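PDB 6V8J: Ara h 8 allergen isoform from Arachis hypogaea, which probably binds small apolar ligands, as other pathogenesis-related proteins of the Bet v 1 family do, and may take part in plant defence or hormone signalling. Local coordinates for residues 67-72 / 79-84; 98-103 / 115-120; 33-38 / 140-145. One frame throughout, in Å; residues are numbered along the deposited sequence.

Interaction 1. Residues 67-72 / 79-84; sequences VLHKID and YTYDYT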
ATOM      1  N   VAL A  67      11.890   1.147  -0.125  1.00 32.34           N
ATOM      2  CA  VAL A  67      11.046   0.719  -1.264  1.00 31.66           C
ATOM      3  C   VAL A  67      10.502   1.982  -1.933  1.00 30.58           C
ATOM      4  O   VAL A  67      10.304   2.979  -1.233  1.00 30.68           O
ATOM      5  CB  VAL A  67       9.970  -0.312  -0.880  1.00 31.79           C
ATOM      6  CG1 VAL A  67      10.568  -1.620  -0.401  1.00 32.07           C
ATOM      7  CG2 VAL A  67       8.944   0.230   0.087  1.00 31.53           C
ATOM      8  N   LEU A  68      10.421   1.969  -3.260  1.00 29.55           N
ATOM      9  CA  LEU A  68       9.870   3.133  -3.988  1.00 29.05           C
ATOM     10  C   LEU A  68       8.400   2.851  -4.284  1.00 28.48           C
ATOM     11  O   LEU A  68       8.070   1.717  -4.612  1.00 29.43           O
ATOM     12  CB  LEU A  68      10.672   3.369  -5.271  1.00 29.01           C
ATOM     13  CG  LEU A  68      12.136   3.775  -5.083  1.00 29.81           C
ATOM     14  CD1 LEU A  68      12.865   3.840  -6.400  1.00 30.00           C
ATOM     15  CD2 LEU A  68      12.254   5.106  -4.384  1.00 29.42           C
ATOM     16  N   HIS A  69       7.602   3.902  -4.217  1.00 27.93           N
ATOM     17  CA  HIS A  69       6.129   3.865  -4.310  1.00 27.58           C
ATOM     18  C   HIS A  69       5.679   4.906  -5.347  1.00 27.92           C
ATOM     19  O   HIS A  69       5.894   6.092  -5.108  1.00 27.86           O
ATOM     20  CB  HIS A  69       5.576   4.067  -2.896  1.00 27.24           C
ATOM     21  CG  HIS A  69       4.117   4.286  -2.791  1.00 26.91           C
ATOM     22  ND1 HIS A  69       3.339   3.592  -1.895  1.00 26.22           N
ATOM     23  CD2 HIS A  69       3.296   5.142  -3.423  1.00 26.64           C
ATOM     24  CE1 HIS A  69       2.102   4.010  -1.995  1.00 26.73           C
ATOM     25  NE2 HIS A  69       2.049   4.950  -2.923  1.00 26.20           N
ATOM     26  N   LYS A  70       5.128   4.436  -6.471  1.00 28.28           N
ATOM     27  CA  LYS A  70       4.675   5.298  -7.585  1.00 28.71           C
ATOM     28  C   LYS A  70       3.148   5.376  -7.552  1.00 28.72           C
ATOM     29  O   LYS A  70       2.517   4.305  -7.502  1.00 28.37           O
ATOM     30  CB  LYS A  70       5.144   4.731  -8.926  1.00 29.90           C
ATOM     31  CG  LYS A  70       4.813   5.603 -10.135  1.00 30.51           C
ATOM     32  CD  LYS A  70       5.777   5.441 -11.318  1.00 32.38           C
ATOM     33  CE  LYS A  70       5.340   6.248 -12.515  1.00 33.16           C
ATOM     34  NZ  LYS A  70       6.491   6.691 -13.337  1.00 35.46           N
ATOM     35  N   ILE A  71       2.572   6.576  -7.674  1.00 28.75           N
ATOM     36  CA  ILE A  71       1.097   6.718  -7.848  1.00 28.34           C
ATOM     37  C   ILE A  71       0.759   6.415  -9.313  1.00 28.54           C
ATOM     38  O   ILE A  71       1.266   7.113 -10.211  1.00 29.79           O
ATOM     39  CB  ILE A  71       0.559   8.088  -7.397  1.00 28.20           C
ATOM     40  CG1 ILE A  71       1.024   8.473  -5.986  1.00 27.84           C
ATOM     41  CG2 ILE A  71      -0.958   8.092  -7.521  1.00 28.33           C
ATOM     42  CD1 ILE A  71       0.416   9.770  -5.440  1.00 27.55           C
ATOM     43  N   ASP A  72      -0.069   5.408  -9.564  1.00 27.74           N
ATOM     44  CA  ASP A  72      -0.497   5.070 -10.946  1.00 27.49           C
ATOM     45  C   ASP A  72      -1.806   5.808 -11.245  1.00 28.01           C
ATOM     46  O   ASP A  72      -1.943   6.339 -12.348  1.00 27.17           O
ATOM     47  CB  ASP A  72      -0.601   3.560 -11.132  1.00 27.09           C
ATOM     48  CG  ASP A  72       0.686   2.831 -10.857  1.00 26.49           C
ATOM     49  OD1 ASP A  72       1.722   3.231 -11.445  1.00 26.15           O
ATOM     50  OD2 ASP A  72       0.650   1.869 -10.060  1.00 26.31           O
ATOM     51  N   TYR A  79     -12.775   7.266  -4.425  1.00 28.36           N
ATOM     52  CA  TYR A  79     -11.919   6.571  -3.426  1.00 28.15           C
ATOM     53  C   TYR A  79     -11.030   5.569  -4.180  1.00 27.52           C
ATOM     54  O   TYR A  79     -10.863   4.451  -3.671  1.00 27.23           O
ATOM     55  CB  TYR A  79     -12.788   5.940  -2.315  1.00 28.70           C
ATOM     56  CG  TYR A  79     -14.071   6.673  -2.010  1.00 30.11           C
ATOM     57  CD1 TYR A  79     -14.120   7.926  -1.413  1.00 30.68           C
ATOM     58  CD2 TYR A  79     -15.269   6.085  -2.371  1.00 30.82           C
ATOM     59  CE1 TYR A  79     -15.331   8.579  -1.209  1.00 31.39           C
ATOM     60  CE2 TYR A  79     -16.482   6.727  -2.191  1.00 31.97           C
ATOM     61  CZ  TYR A  79     -16.519   7.980  -1.615  1.00 32.05           C
ATOM     62  OH  TYR A  79     -17.787   8.494  -1.466  1.00 32.20           O
ATOM     63  N   THR A  80     -10.472   5.974  -5.326  1.00 27.33           N
ATOM     64  CA  THR A  80      -9.554   5.189  -6.197  1.00 27.51           C
ATOM     65  C   THR A  80      -8.110   5.579  -5.859  1.00 26.71           C
ATOM     66  O   THR A  80      -7.775   6.775  -5.923  1.00 26.70           O
ATOM     67  CB  THR A  80      -9.858   5.437  -7.685  1.00 28.71           C
ATOM     68  OG1 THR A  80     -11.191   4.974  -7.872  1.00 29.31           O
ATOM     69  CG2 THR A  80      -8.926   4.721  -8.643  1.00 29.38           C
ATOM     70  N   TYR A  81      -7.286   4.618  -5.470  1.00 26.48           N
ATOM     71  CA  TYR A  81      -5.809   4.788  -5.380  1.00 26.21           C
ATOM     72  C   TYR A  81      -5.082   3.532  -5.888  1.00 25.69           C
ATOM     73  O   TYR A  81      -5.177   2.460  -5.247  1.00 25.55           O
ATOM     74  CB  TYR A  81      -5.420   5.122  -3.947  1.00 26.39           C
ATOM     75  CG  TYR A  81      -3.967   5.463  -3.765  1.00 26.57           C
ATOM     76  CD1 TYR A  81      -3.432   6.609  -4.341  1.00 27.28           C
ATOM     77  CD2 TYR A  81      -3.141   4.696  -2.968  1.00 26.32           C
ATOM     78  CE1 TYR A  81      -2.100   6.950  -4.174  1.00 26.97           C
ATOM     79  CE2 TYR A  81      -1.796   5.021  -2.802  1.00 26.61           C
ATOM     80  CZ  TYR A  81      -1.289   6.175  -3.360  1.00 26.57           C
ATOM     81  OH  TYR A  81       0.033   6.511  -3.212  1.00 26.95           O
ATOM     82  N   ASP A  82      -4.364   3.679  -7.008  1.00 25.36           N
ATOM     83  CA  ASP A  82      -3.534   2.621  -7.629  1.00 25.03           C
ATOM     84  C   ASP A  82      -2.078   3.035  -7.477  1.00 25.48           C
ATOM     85  O   ASP A  82      -1.749   4.189  -7.828  1.00 25.15           O
ATOM     86  CB  ASP A  82      -3.870   2.436  -9.096  1.00 24.97           C
ATOM     87  CG  ASP A  82      -5.305   2.050  -9.388  1.00 25.07           C
ATOM     88  OD1 ASP A  82      -6.065   1.706  -8.416  1.00 23.68           O
ATOM     89  OD2 ASP A  82      -5.646   2.156 -10.591  1.00 24.49           O
ATOM     90  N   TYR A  83      -1.227   2.142  -7.003  1.00 26.01           N
ATOM     91  CA  TYR A  83       0.210   2.450  -6.796  1.00 26.33           C
ATOM     92  C   TYR A  83       1.031   1.184  -7.004  1.00 26.46           C
ATOM     93  O   TYR A  83       0.465   0.047  -6.970  1.00 26.24           O
ATOM     94  CB  TYR A  83       0.424   3.022  -5.386  1.00 26.88           C
ATOM     95  CG  TYR A  83       0.076   2.079  -4.260  1.00 27.33           C
ATOM     96  CD1 TYR A  83      -1.239   1.831  -3.893  1.00 27.48           C
ATOM     97  CD2 TYR A  83       1.073   1.413  -3.581  1.00 28.56           C
ATOM     98  CE1 TYR A  83      -1.552   0.979  -2.846  1.00 27.84           C
ATOM     99  CE2 TYR A  83       0.785   0.575  -2.518  1.00 27.95           C
ATOM    100  CZ  TYR A  83      -0.527   0.338  -2.170  1.00 27.85           C
ATOM    101  OH  TYR A  83      -0.731  -0.561  -1.187  1.00 28.63           O
ATOM    102  N   THR A  84       2.320   1.393  -7.276  1.00 26.13           N
ATOM    103  CA  THR A  84       3.301   0.323  -7.532  1.00 26.75           C
ATOM    104  C   THR A  84       4.465   0.464  -6.545  1.00 27.33           C
ATOM    105  O   THR A  84       4.982   1.582  -6.421  1.00 27.90           O
ATOM    106  CB  THR A  84       3.710   0.321  -9.011  1.00 27.52           C
ATOM    107  OG1 THR A  84       2.517   0.021  -9.745  1.00 26.48           O
ATOM    108  CG2 THR A  84       4.814  -0.667  -9.302  1.00 27.59           C
TER
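H69 and Y81 each hold CG anti to their own backbone N (chi1 170° and -174°), and this carries the two rings toward each other from opposite directions until H69 NE2 meets Y81 OH at 2.6 Å. Either atom could be the donor, and the bond runs from ring edge to ring edge, so the rings meet rim to rim without overlapping. Y83 approaches the same imidazole over one face: the planes are nearly parallel, 9° apart, but slid so far that little overlap remains, and the closest pair is H69 CE1 with Y83 CD2 at 3.2 Å. The hydroxyl thus fixes the imidazole at its edge while Y83 limits it from above. I71 comes across Y81 at about a right angle, its CG2 3.7 Å from Y81 CE1. On the face that carries K70 and T84, the hydroxyl of T84 OG1 donates to the syn lone pair of D72 OD2 at 2.6 Å. The backbones are joined by the reciprocal pair K70 N to T84 O and T84 N to K70 O, each 2.9 Å, and by D72 N to D82 O at 2.7 Å, whose donor lies well off the carbonyl plane. With one aromatic face and one polar face, this is the antiparallel hairpin of strands 63-75 and 80-87, part of the strongly curved sheet of the Bet v 1 fold.

Interaction 2. Residues 98-103 / 115-120; sequences VSFKTK and VSVTFH
K101 O takes the N-H of S116 in a bond of 2.6 Å that is almost straight, 175° at the hydrogen, and V115 CA adds a weaker C-H contact to the same oxygen at 3.3 Å. The return bond, K101 N to S116 O, is 2.7 Å long and closes the ring of this hydrogen-bonded pair. Two residues along, S99 and T118 form the matching pair, with T118 N 2.6 Å from S99 O. Between these two, F100 and V117 form a non-hydrogen-bonded pair, and V98 with F119 and T102 with V115 flank them; all six side chains lie on the opposite face. There V117 stands beside F100, pointing the same way, and lays CG2 over the phenyl face, 3.9 Å from the ring centroid. With CG1 between the backbone N and the carbonyl carbon (chi1 60°), V117 turns CG2 anti to the N, where it touches both F100 and V98. That fit is tight: V98 CG1 and V117 CG2 are only 3.3 Å apart. V98 CG1 also sits over one face of F119, 4.1 Å from its centroid. Outward from this hairpin, strand 80-87 borders 95-107, where Y83 stacks on F100 and T84 bonds to S99 OG; strand 3-12 borders 110-121, with F6 on V117; and the long helix 129-151 covers the apolar face through V135 and S139 on F100 and V135 and H132 against F119.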
ATOM      1  N   VAL A  98       5.289  -4.720  -7.430  1.00 26.52           N
ATOM      2  CA  VAL A  98       3.910  -5.136  -7.035  1.00 25.18           C
ATOM      3  C   VAL A  98       2.981  -3.950  -7.271  1.00 25.42           C
ATOM      4  O   VAL A  98       3.190  -2.894  -6.656  1.00 27.12           O
ATOM      5  CB  VAL A  98       3.832  -5.677  -5.596  1.00 24.38           C
ATOM      6  CG1 VAL A  98       2.455  -6.286  -5.331  1.00 23.34           C
ATOM      7  CG2 VAL A  98       4.915  -6.702  -5.322  1.00 24.69           C
ATOM      8  N   SER A  99       1.963  -4.155  -8.101  1.00 24.99           N
ATOM      9  CA  SER A  99       0.949  -3.133  -8.459  1.00 25.43           C
ATOM     10  C   SER A  99      -0.355  -3.429  -7.713  1.00 24.59           C
ATOM     11  O   SER A  99      -0.882  -4.552  -7.828  1.00 24.91           O
ATOM     12  CB  SER A  99       0.738  -3.060  -9.942  1.00 26.24           C
ATOM     13  OG  SER A  99       1.907  -2.581 -10.549  1.00 27.80           O
ATOM     14  N   PHE A 100      -0.814  -2.422  -6.968  1.00 24.59           N
ATOM     15  CA  PHE A 100      -2.077  -2.387  -6.215  1.00 24.20           C
ATOM     16  C   PHE A 100      -3.087  -1.506  -6.940  1.00 25.12           C
ATOM     17  O   PHE A 100      -2.716  -0.351  -7.385  1.00 25.82           O
ATOM     18  CB  PHE A 100      -1.814  -1.832  -4.819  1.00 24.35           C
ATOM     19  CG  PHE A 100      -0.961  -2.701  -3.933  1.00 23.87           C
ATOM     20  CD1 PHE A 100      -1.555  -3.659  -3.143  1.00 23.30           C
ATOM     21  CD2 PHE A 100       0.428  -2.607  -3.950  1.00 24.53           C
ATOM     22  CE1 PHE A 100      -0.785  -4.489  -2.340  1.00 23.48           C
ATOM     23  CE2 PHE A 100       1.192  -3.441  -3.157  1.00 24.74           C
ATOM     24  CZ  PHE A 100       0.573  -4.352  -2.328  1.00 24.25           C
ATOM     25  N   LYS A 101      -4.316  -2.020  -7.065  1.00 25.87           N
ATOM     26  CA  LYS A 101      -5.500  -1.202  -7.437  1.00 27.16           C
ATOM     27  C   LYS A 101      -6.498  -1.298  -6.272  1.00 26.12           C
ATOM     28  O   LYS A 101      -6.914  -2.430  -5.903  1.00 25.80           O
ATOM     29  CB  LYS A 101      -6.087  -1.633  -8.782  1.00 28.31           C
ATOM     30  CG  LYS A 101      -5.096  -1.612  -9.935  1.00 30.31           C
ATOM     31  CD  LYS A 101      -5.433  -2.508 -11.114  1.00 31.57           C
ATOM     32  CE  LYS A 101      -6.365  -1.813 -12.063  1.00 33.33           C
ATOM     33  NZ  LYS A 101      -7.162  -2.788 -12.842  1.00 34.85           N
ATOM     34  N   THR A 102      -6.818  -0.134  -5.709  1.00 25.97           N
ATOM     35  CA  THR A 102      -7.631  -0.033  -4.473  1.00 25.90           C
ATOM     36  C   THR A 102      -8.837   0.853  -4.775  1.00 26.45           C
ATOM     37  O   THR A 102      -8.669   1.866  -5.455  1.00 26.83           O
ATOM     38  CB  THR A 102      -6.791   0.423  -3.268  1.00 25.61           C
ATOM     39  OG1 THR A 102      -6.473   1.806  -3.354  1.00 25.95           O
ATOM     40  CG2 THR A 102      -5.544  -0.407  -3.070  1.00 25.50           C
ATOM     41  N   LYS A 103     -10.000   0.446  -4.283  1.00 26.37           N
ATOM     42  CA  LYS A 103     -11.213   1.279  -4.408  1.00 27.43           C
ATOM     43  C   LYS A 103     -12.133   1.030  -3.200  1.00 26.69           C
ATOM     44  O   LYS A 103     -12.327  -0.125  -2.825  1.00 27.47           O
ATOM     45  CB  LYS A 103     -11.886   0.942  -5.739  1.00 28.69           C
ATOM     46  CG  LYS A 103     -13.105   1.775  -6.082  1.00 30.63           C
ATOM     47  CD  LYS A 103     -13.792   1.320  -7.340  1.00 32.46           C
ATOM     48  CE  LYS A 103     -14.800   2.330  -7.840  1.00 34.18           C
ATOM     49  NZ  LYS A 103     -15.834   2.588  -6.821  1.00 34.77           N
ATOM     50  N   VAL A 115      -9.555  -4.558  -3.228  1.00 25.95           N
ATOM     51  CA  VAL A 115      -8.119  -4.505  -3.591  1.00 26.08           C
ATOM     52  C   VAL A 115      -7.855  -5.512  -4.704  1.00 26.76           C
ATOM     53  O   VAL A 115      -8.277  -6.664  -4.591  1.00 26.18           O
ATOM     54  CB  VAL A 115      -7.202  -4.707  -2.377  1.00 25.55           C
ATOM     55  CG1 VAL A 115      -5.768  -4.920  -2.801  1.00 26.11           C
ATOM     56  CG2 VAL A 115      -7.294  -3.527  -1.438  1.00 25.92           C
ATOM     57  N   SER A 116      -7.153  -5.047  -5.734  1.00 27.48           N
ATOM     58  CA  SER A 116      -6.563  -5.950  -6.740  1.00 28.78           C
ATOM     59  C   SER A 116      -5.045  -5.806  -6.686  1.00 28.33           C
ATOM     60  O   SER A 116      -4.568  -4.689  -6.723  1.00 29.24           O
ATOM     61  CB  SER A 116      -7.107  -5.636  -8.087  1.00 30.27           C
ATOM     62  OG  SER A 116      -6.730  -6.641  -8.991  1.00 31.68           O
ATOM     63  N   VAL A 117      -4.323  -6.909  -6.584  1.00 28.09           N
ATOM     64  CA  VAL A 117      -2.841  -6.794  -6.524  1.00 27.22           C
ATOM     65  C   VAL A 117      -2.232  -7.618  -7.659  1.00 27.01           C
ATOM     66  O   VAL A 117      -2.762  -8.669  -7.985  1.00 27.12           O
ATOM     67  CB  VAL A 117      -2.285  -7.173  -5.143  1.00 27.47           C
ATOM     68  CG1 VAL A 117      -2.625  -8.594  -4.786  1.00 27.36           C
ATOM     69  CG2 VAL A 117      -0.791  -6.902  -5.009  1.00 27.64           C
ATOM     70  N   THR A 118      -1.146  -7.105  -8.223  1.00 28.18           N
ATOM     71  CA  THR A 118      -0.409  -7.754  -9.323  1.00 27.95           C
ATOM     72  C   THR A 118       1.075  -7.840  -8.950  1.00 27.67           C
ATOM     73  O   THR A 118       1.732  -6.808  -8.822  1.00 26.36           O
ATOM     74  CB  THR A 118      -0.646  -7.015 -10.644  1.00 30.51           C
ATOM     75  OG1 THR A 118      -2.034  -7.017 -10.969  1.00 31.25           O
ATOM     76  CG2 THR A 118       0.157  -7.598 -11.778  1.00 31.32           C
ATOM     77  N   PHE A 119       1.555  -9.068  -8.802  1.00 26.68           N
ATOM     78  CA  PHE A 119       2.972  -9.359  -8.512  1.00 27.39           C
ATOM     79  C   PHE A 119       3.690  -9.583  -9.853  1.00 27.67           C
ATOM     80  O   PHE A 119       3.283 -10.447 -10.609  1.00 28.44           O
ATOM     81  CB  PHE A 119       3.066 -10.600  -7.619  1.00 26.23           C
ATOM     82  CG  PHE A 119       2.475 -10.465  -6.235  1.00 26.01           C
ATOM     83  CD1 PHE A 119       1.119 -10.593  -6.016  1.00 25.45           C
ATOM     84  CD2 PHE A 119       3.293 -10.217  -5.145  1.00 26.04           C
ATOM     85  CE1 PHE A 119       0.597 -10.457  -4.743  1.00 25.68           C
ATOM     86  CE2 PHE A 119       2.773 -10.085  -3.872  1.00 26.49           C
ATOM     87  CZ  PHE A 119       1.422 -10.200  -3.676  1.00 26.10           C
ATOM     88  N   HIS A 120       4.738  -8.810 -10.105  1.00 29.39           N
ATOM     89  CA  HIS A 120       5.528  -8.930 -11.357  1.00 30.96           C
ATOM     90  C   HIS A 120       6.848  -9.601 -11.014  1.00 31.81           C
ATOM     91  O   HIS A 120       7.609  -9.032 -10.249  1.00 32.67           O
ATOM     92  CB  HIS A 120       5.825  -7.551 -11.954  1.00 32.47           C
ATOM     93  CG  HIS A 120       4.616  -6.853 -12.451  1.00 32.96           C
ATOM     94  ND1 HIS A 120       4.291  -6.788 -13.773  1.00 34.60           N
ATOM     95  CD2 HIS A 120       3.631  -6.224 -11.799  1.00 33.47           C
ATOM     96  CE1 HIS A 120       3.171  -6.134 -13.914  1.00 34.79           C
ATOM     97  NE2 HIS A 120       2.744  -5.786 -12.730  1.00 33.68           N
TER

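Interaction 3. Residues 33-38 / 140-145; sequences KLIPAI and QGIFKA. With NA (sodium ion), chain E.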
ATOM      1  N   LYS A  33       4.310   7.315  11.724  1.00 31.07           N
ATOM      2  CA  LYS A  33       3.867   7.587  13.115  1.00 31.94           C
ATOM      3  C   LYS A  33       3.334   6.288  13.728  1.00 30.75           C
ATOM      4  O   LYS A  33       3.622   6.062  14.885  1.00 32.02           O
ATOM      5  CB  LYS A  33       2.866   8.750  13.159  1.00 32.84           C
ATOM      6  CG  LYS A  33       3.460  10.105  12.788  1.00 34.34           C
ATOM      7  CD  LYS A  33       2.911  11.323  13.506  1.00 35.18           C
ATOM      8  CE  LYS A  33       3.846  12.513  13.378  1.00 35.83           C
ATOM      9  NZ  LYS A  33       3.462  13.609  14.307  1.00 37.12           N
ATOM     10  N   LEU A  34       2.637   5.444  12.959  1.00 29.80           N
ATOM     11  CA  LEU A  34       1.891   4.282  13.498  1.00 29.13           C
ATOM     12  C   LEU A  34       2.696   2.989  13.383  1.00 29.28           C
ATOM     13  O   LEU A  34       2.494   2.124  14.227  1.00 29.67           O
ATOM     14  CB  LEU A  34       0.574   4.129  12.737  1.00 28.35           C
ATOM     15  CG  LEU A  34      -0.455   5.225  12.933  1.00 27.87           C
ATOM     16  CD1 LEU A  34      -1.622   4.913  12.037  1.00 27.05           C
ATOM     17  CD2 LEU A  34      -0.882   5.287  14.410  1.00 28.27           C
ATOM     18  N   ILE A  35       3.532   2.832  12.360  1.00 29.34           N
ATOM     19  CA  ILE A  35       4.311   1.585  12.114  1.00 29.93           C
ATOM     20  C   ILE A  35       5.736   1.806  12.629  1.00 31.28           C
ATOM     21  O   ILE A  35       6.507   2.562  12.043  1.00 32.61           O
ATOM     22  CB  ILE A  35       4.303   1.194  10.627  1.00 30.07           C
ATOM     23  CG1 ILE A  35       2.920   1.301   9.965  1.00 29.74           C
ATOM     24  CG2 ILE A  35       4.944  -0.170  10.447  1.00 30.32           C
ATOM     25  CD1 ILE A  35       1.821   0.548  10.602  1.00 30.12           C
ATOM     26  N   PRO A  36       6.166   1.139  13.724  1.00 32.30           N
ATOM     27  CA  PRO A  36       7.521   1.323  14.238  1.00 32.96           C
ATOM     28  C   PRO A  36       8.609   1.222  13.160  1.00 32.92           C
ATOM     29  O   PRO A  36       9.469   2.065  13.138  1.00 32.94           O
ATOM     30  CB  PRO A  36       7.668   0.200  15.273  1.00 33.44           C
ATOM     31  CG  PRO A  36       6.241  -0.031  15.759  1.00 33.51           C
ATOM     32  CD  PRO A  36       5.370   0.204  14.530  1.00 32.89           C
ATOM     33  N   ALA A  37       8.532   0.204  12.297  1.00 33.96           N
ATOM     34  CA  ALA A  37       9.564  -0.200  11.300  1.00 34.28           C
ATOM     35  C   ALA A  37       9.710   0.825  10.179  1.00 34.42           C
ATOM     36  O   ALA A  37      10.802   0.868   9.549  1.00 35.30           O
ATOM     37  CB  ALA A  37       9.210  -1.553  10.726  1.00 34.83           C
ATOM     38  N   ILE A  38       8.680   1.624   9.926  1.00 33.40           N
ATOM     39  CA  ILE A  38       8.700   2.553   8.765  1.00 32.38           C
ATOM     40  C   ILE A  38       9.169   3.941   9.221  1.00 31.58           C
ATOM     41  O   ILE A  38       8.413   4.606   9.860  1.00 30.32           O
ATOM     42  CB  ILE A  38       7.297   2.558   8.137  1.00 32.11           C
ATOM     43  CG1 ILE A  38       7.120   1.383   7.177  1.00 32.14           C
ATOM     44  CG2 ILE A  38       6.989   3.891   7.498  1.00 32.91           C
ATOM     45  CD1 ILE A  38       5.698   1.116   6.818  1.00 31.93           C
ATOM     46  N   GLN A 140      -1.969  -5.175   4.095  1.00 23.61           N
ATOM     47  CA  GLN A 140      -3.154  -5.281   4.996  1.00 23.85           C
ATOM     48  C   GLN A 140      -2.817  -4.674   6.365  1.00 23.27           C
ATOM     49  O   GLN A 140      -3.627  -3.948   6.896  1.00 23.86           O
ATOM     50  CB  GLN A 140      -3.536  -6.745   5.186  1.00 25.23           C
ATOM     51  CG  GLN A 140      -4.017  -7.430   3.924  1.00 26.80           C
ATOM     52  CD  GLN A 140      -4.691  -8.734   4.255  1.00 28.83           C
ATOM     53  OE1 GLN A 140      -4.337  -9.405   5.208  1.00 30.64           O
ATOM     54  NE2 GLN A 140      -5.679  -9.094   3.464  1.00 29.94           N
ATOM     55  N   GLY A 141      -1.638  -4.992   6.895  1.00 23.79           N
ATOM     56  CA  GLY A 141      -1.250  -4.523   8.231  1.00 23.78           C
ATOM     57  C   GLY A 141      -1.195  -3.018   8.277  1.00 23.09           C
ATOM     58  O   GLY A 141      -1.765  -2.451   9.185  1.00 24.09           O
ATOM     59  N   ILE A 142      -0.586  -2.398   7.276  1.00 22.64           N
ATOM     60  CA  ILE A 142      -0.511  -0.910   7.270  1.00 22.75           C
ATOM     61  C   ILE A 142      -1.902  -0.296   7.134  1.00 21.17           C
ATOM     62  O   ILE A 142      -2.195   0.576   7.906  1.00 20.09           O
ATOM     63  CB  ILE A 142       0.454  -0.406   6.187  1.00 23.87           C
ATOM     64  CG1 ILE A 142       1.894  -0.807   6.503  1.00 25.32           C
ATOM     65  CG2 ILE A 142       0.310   1.085   6.023  1.00 24.66           C
ATOM     66  CD1 ILE A 142       2.899  -0.189   5.574  1.00 27.00           C
ATOM     67  N   PHE A 143      -2.736  -0.805   6.229  1.00 21.57           N
ATOM     68  CA  PHE A 143      -4.103  -0.250   6.037  1.00 21.14           C
ATOM     69  C   PHE A 143      -4.920  -0.385   7.333  1.00 21.46           C
ATOM     70  O   PHE A 143      -5.532   0.562   7.746  1.00 21.83           O
ATOM     71  CB  PHE A 143      -4.786  -0.991   4.891  1.00 20.85           C
ATOM     72  CG  PHE A 143      -6.189  -0.540   4.583  1.00 21.40           C
ATOM     73  CD1 PHE A 143      -7.264  -1.055   5.281  1.00 21.01           C
ATOM     74  CD2 PHE A 143      -6.439   0.382   3.583  1.00 22.42           C
ATOM     75  CE1 PHE A 143      -8.555  -0.638   5.008  1.00 22.30           C
ATOM     76  CE2 PHE A 143      -7.729   0.800   3.310  1.00 23.55           C
ATOM     77  CZ  PHE A 143      -8.784   0.286   4.019  1.00 23.33           C
ATOM     78  N   LYS A 144      -4.868  -1.546   7.968  1.00 21.66           N
ATOM     79  CA  LYS A 144      -5.608  -1.826   9.233  1.00 21.81           C
ATOM     80  C   LYS A 144      -5.077  -0.973  10.393  1.00 21.70           C
ATOM     81  O   LYS A 144      -5.876  -0.497  11.195  1.00 21.59           O
ATOM     82  CB  LYS A 144      -5.638  -3.333   9.476  1.00 21.57           C
ATOM     83  CG  LYS A 144      -6.502  -4.075   8.472  1.00 21.59           C
ATOM     84  CD  LYS A 144      -6.231  -5.536   8.387  1.00 22.21           C
ATOM     85  CE  LYS A 144      -7.407  -6.286   7.807  1.00 23.25           C
ATOM     86  NZ  LYS A 144      -8.528  -6.370   8.766  1.00 24.59           N
ATOM     87  N   ALA A 145      -3.768  -0.767  10.445  1.00 21.84           N
ATOM     88  CA  ALA A 145      -3.200   0.084  11.504  1.00 22.40           C
ATOM     89  C   ALA A 145      -3.780   1.490  11.366  1.00 22.61           C
ATOM     90  O   ALA A 145      -4.211   2.050  12.357  1.00 21.64           O
ATOM     91  CB  ALA A 145      -1.693   0.096  11.381  1.00 23.53           C
TER
HETATM   92 NA    NA E 201       7.821   4.699  12.401  1.00 25.57          NA
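I38 and I142 reach for each other tip to tip, and their CD1 methyls meet at 3.3 Å, closer than a usual van der Waals contact. I142 gets there by an extended chain: its CD1 lies anti to CA about the outer bond (chi2 -172°), so the methyl is thrown well clear of the helix backbone. I35 meets I142 differently, crossing it at about a right angle, with the two CG1 atoms 4.2 Å apart in a looser contact along the sides of the chains. The outer bond of I35 is folded rather than extended (chi2 -55°), and its CD1 lands on A145 CB at 3.6 Å. A145, about one helical turn on from I142, offers its CB methyl, and I35 touches both residues with different carbons of one side chain. L34 adds a looser edge, its CD1 lying 3.9 Å from A145 O. The side chains meet one another through carbon atoms alone, without a hydrogen bond between the segments; the polar work is done on the far side of 33-38. There I35 and I38 bracket a type I turn, closed by I38 N to I35 O at 3.2 Å, and a sodium ion binds I35 O at 2.5 Å and I38 O at 2.6 Å, with P32 O as a further ligand. Three carbonyls thus converge on one ion at the turn. This is where helix 27-34 ends and strand 38-45 begins. T31 of that helix touches both I38 and I142, while I146 and Y149 of helix 129-151 continue the packing against L34. Farther round the same long helix, F143 rests on L19 and T23 of helix 16-25.

From the N terminus, residues 33-38 come first, and their partner 140-145 arrives only after the chain has run through most of the sheet. Interaction 3 therefore closes one long loop of about a hundred residues, and interactions 1 and 2 both fall within it, one after the other, each closing a short hairpin. The two hairpins adjoin: strands 80-87 and 95-107 are neighbours in the sheet, bonded by F100 N to Y83 O at 2.8 Å, so four strands run on continuously. Interaction 3 stands apart, its centre about 17 Å from that of interaction 1 and about 18 Å from that of interaction 2, and joins the C-terminal helix to the helix-to-strand turn.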